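Local coordinates for protein osa (Shigella flexneri, PDB 4O7K), which suppresses the oncogenicity of Agrobacterium tumefaciens, acting as a plasmid fertility inhibition factor of the ParB/Srx superfamily, at residues 65-70 against 159-164. The protein carries 1 engineered substitution. Residues are numbered along the deposited sequence; the frame is centred on the assembly and turned at random.
Sequences SDFIVY and RDEASA
The Phe67 ring lies over the first turn of helix 161-171, with one face on the backbone of Glu161. Glu161 CA stands over the middle of that face, 3.8 Å from the ring centroid and 13° from the ring normal, a CH-pi contact. At the far end of the ring, Phe67 CZ meets Glu161 CB at 3.5 Å. The extended Glu161 chain, its CG anti to the backbone N (chi1 -171°), crosses the ring obliquely beyond this point and brings its CG to Phe67 CE2 and CZ. Nearer the strand, Ala164 CB fits against Phe67 CB at 3.4 Å, a tight apolar contact at the root of the aromatic side chain. Val69, two residues along on the same side of the strand, adds its CG2 methyl at 3.9 Å from Ala164 CB, and Pro176 also touches this alanine. Ile68 points away from the helix and touches Leu182 of helix 179-189. Asp160 caps the helix at the N-cap position: its OD1 accepts from Ser163 N at 2.9 Å and from Ser163 OG, both reaching the carboxylate from the same face, out of its plane. Beside Asp66, where both segments are still loop, one water bridges them, donating to Asp66 OD1 (2.7 Å) and to Arg159 O (2.6 Å) while accepting from Ser65 OG. The other carboxylate oxygen, Asp66 OD2, takes the backbone N-H of Ala63. Strand 67-72 is the middle strand of a three-stranded sheet, antiparallel to both neighbours. The arrangement is that of a beta-alpha-beta crossover, in which helix 161-171 links the parallel strands 153-158 and 177-178 and packs its first turn on the strand between them.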
# COMPACT_ATOMS: atom_id res chain seq x y z
N SER A 65 7.48 -17.71 0.60
CA SER A 65 6.90 -17.77 1.93
C SER A 65 6.14 -16.49 2.30
O SER A 65 5.42 -16.45 3.30
CB SER A 65 8.00 -18.03 2.96
OG SER A 65 8.96 -16.98 2.96
N ASP A 66 6.31 -15.44 1.50
CA ASP A 66 5.61 -14.18 1.76
C ASP A 66 4.13 -14.32 1.45
O ASP A 66 3.71 -15.27 0.79
CB ASP A 66 6.18 -13.04 0.91
CG ASP A 66 7.56 -12.62 1.33
OD1 ASP A 66 7.89 -12.76 2.53
OD2 ASP A 66 8.30 -12.13 0.46
N PHE A 67 3.34 -13.37 1.93
CA PHE A 67 1.91 -13.35 1.66
C PHE A 67 1.52 -12.02 1.04
O PHE A 67 2.08 -10.98 1.37
CB PHE A 67 1.11 -13.56 2.95
CG PHE A 67 1.01 -15.00 3.36
CD1 PHE A 67 2.10 -15.67 3.88
CD2 PHE A 67 -0.19 -15.68 3.22
CE1 PHE A 67 2.00 -16.99 4.24
CE2 PHE A 67 -0.30 -17.00 3.58
CZ PHE A 67 0.80 -17.66 4.09
N ILE A 68 0.56 -12.05 0.12
CA ILE A 68 0.04 -10.82 -0.45
C ILE A 68 -1.24 -10.41 0.26
O ILE A 68 -2.12 -11.24 0.52
CB ILE A 68 -0.20 -10.97 -1.96
CG1 ILE A 68 1.15 -10.98 -2.69
CG2 ILE A 68 -1.07 -9.82 -2.46
CD1 ILE A 68 1.11 -11.70 -4.01
N VAL A 69 -1.32 -9.13 0.60
CA VAL A 69 -2.55 -8.55 1.11
C VAL A 69 -2.96 -7.41 0.18
O VAL A 69 -2.16 -6.52 -0.13
CB VAL A 69 -2.39 -8.02 2.54
CG1 VAL A 69 -3.72 -7.52 3.08
CG2 VAL A 69 -1.80 -9.12 3.45
N TYR A 70 -4.20 -7.46 -0.30
CA TYR A 70 -4.76 -6.35 -1.06
C TYR A 70 -5.35 -5.38 -0.07
O TYR A 70 -6.27 -5.74 0.67
CB TYR A 70 -5.82 -6.83 -2.04
CG TYR A 70 -5.27 -7.78 -3.08
CD1 TYR A 70 -4.38 -7.34 -4.05
CD2 TYR A 70 -5.61 -9.13 -3.06
CE1 TYR A 70 -3.86 -8.22 -4.99
CE2 TYR A 70 -5.10 -10.00 -3.98
CZ TYR A 70 -4.23 -9.54 -4.94
OH TYR A 70 -3.74 -10.42 -5.86
N ARG A 159 5.38 -10.87 5.79
CA ARG A 159 6.41 -11.87 6.05
C ARG A 159 5.86 -13.27 6.33
O ARG A 159 6.54 -14.27 6.10
CB ARG A 159 7.25 -11.40 7.25
CG ARG A 159 8.75 -11.66 7.20
CD ARG A 159 9.44 -11.01 8.42
NE ARG A 159 9.26 -9.55 8.44
CZ ARG A 159 9.02 -8.82 9.53
NH1 ARG A 159 8.94 -9.38 10.73
NH2 ARG A 159 8.86 -7.50 9.40
N ASP A 160 4.63 -13.35 6.83
CA ASP A 160 4.07 -14.62 7.29
C ASP A 160 2.55 -14.58 7.38
O ASP A 160 1.93 -13.52 7.31
CB ASP A 160 4.67 -15.01 8.65
CG ASP A 160 4.46 -13.93 9.69
OD1 ASP A 160 3.35 -13.83 10.25
OD2 ASP A 160 5.41 -13.17 9.95
N GLU A 161 1.94 -15.76 7.53
CA GLU A 161 0.49 -15.86 7.42
C GLU A 161 -0.23 -15.04 8.49
O GLU A 161 -1.17 -14.30 8.16
CB GLU A 161 0.04 -17.32 7.50
CG GLU A 161 -1.44 -17.49 7.19
CD GLU A 161 -1.85 -18.94 7.04
OE1 GLU A 161 -1.14 -19.82 7.56
OE2 GLU A 161 -2.89 -19.19 6.40
N ALA A 162 0.19 -15.15 9.75
CA ALA A 162 -0.49 -14.46 10.83
C ALA A 162 -0.40 -12.95 10.66
O ALA A 162 -1.38 -12.24 10.86
CB ALA A 162 0.07 -14.86 12.17
N SER A 163 0.78 -12.47 10.30
CA SER A 163 0.98 -11.05 10.03
C SER A 163 0.08 -10.60 8.89
O SER A 163 -0.51 -9.53 8.95
CB SER A 163 2.45 -10.76 9.69
OG SER A 163 3.31 -11.07 10.79
N ALA A 164 -0.03 -11.44 7.86
CA ALA A 164 -0.84 -11.13 6.70
C ALA A 164 -2.32 -11.09 7.08
O ALA A 164 -3.05 -10.21 6.65
CB ALA A 164 -0.60 -12.14 5.58
O HOH W 1 8.34 -14.78 4.31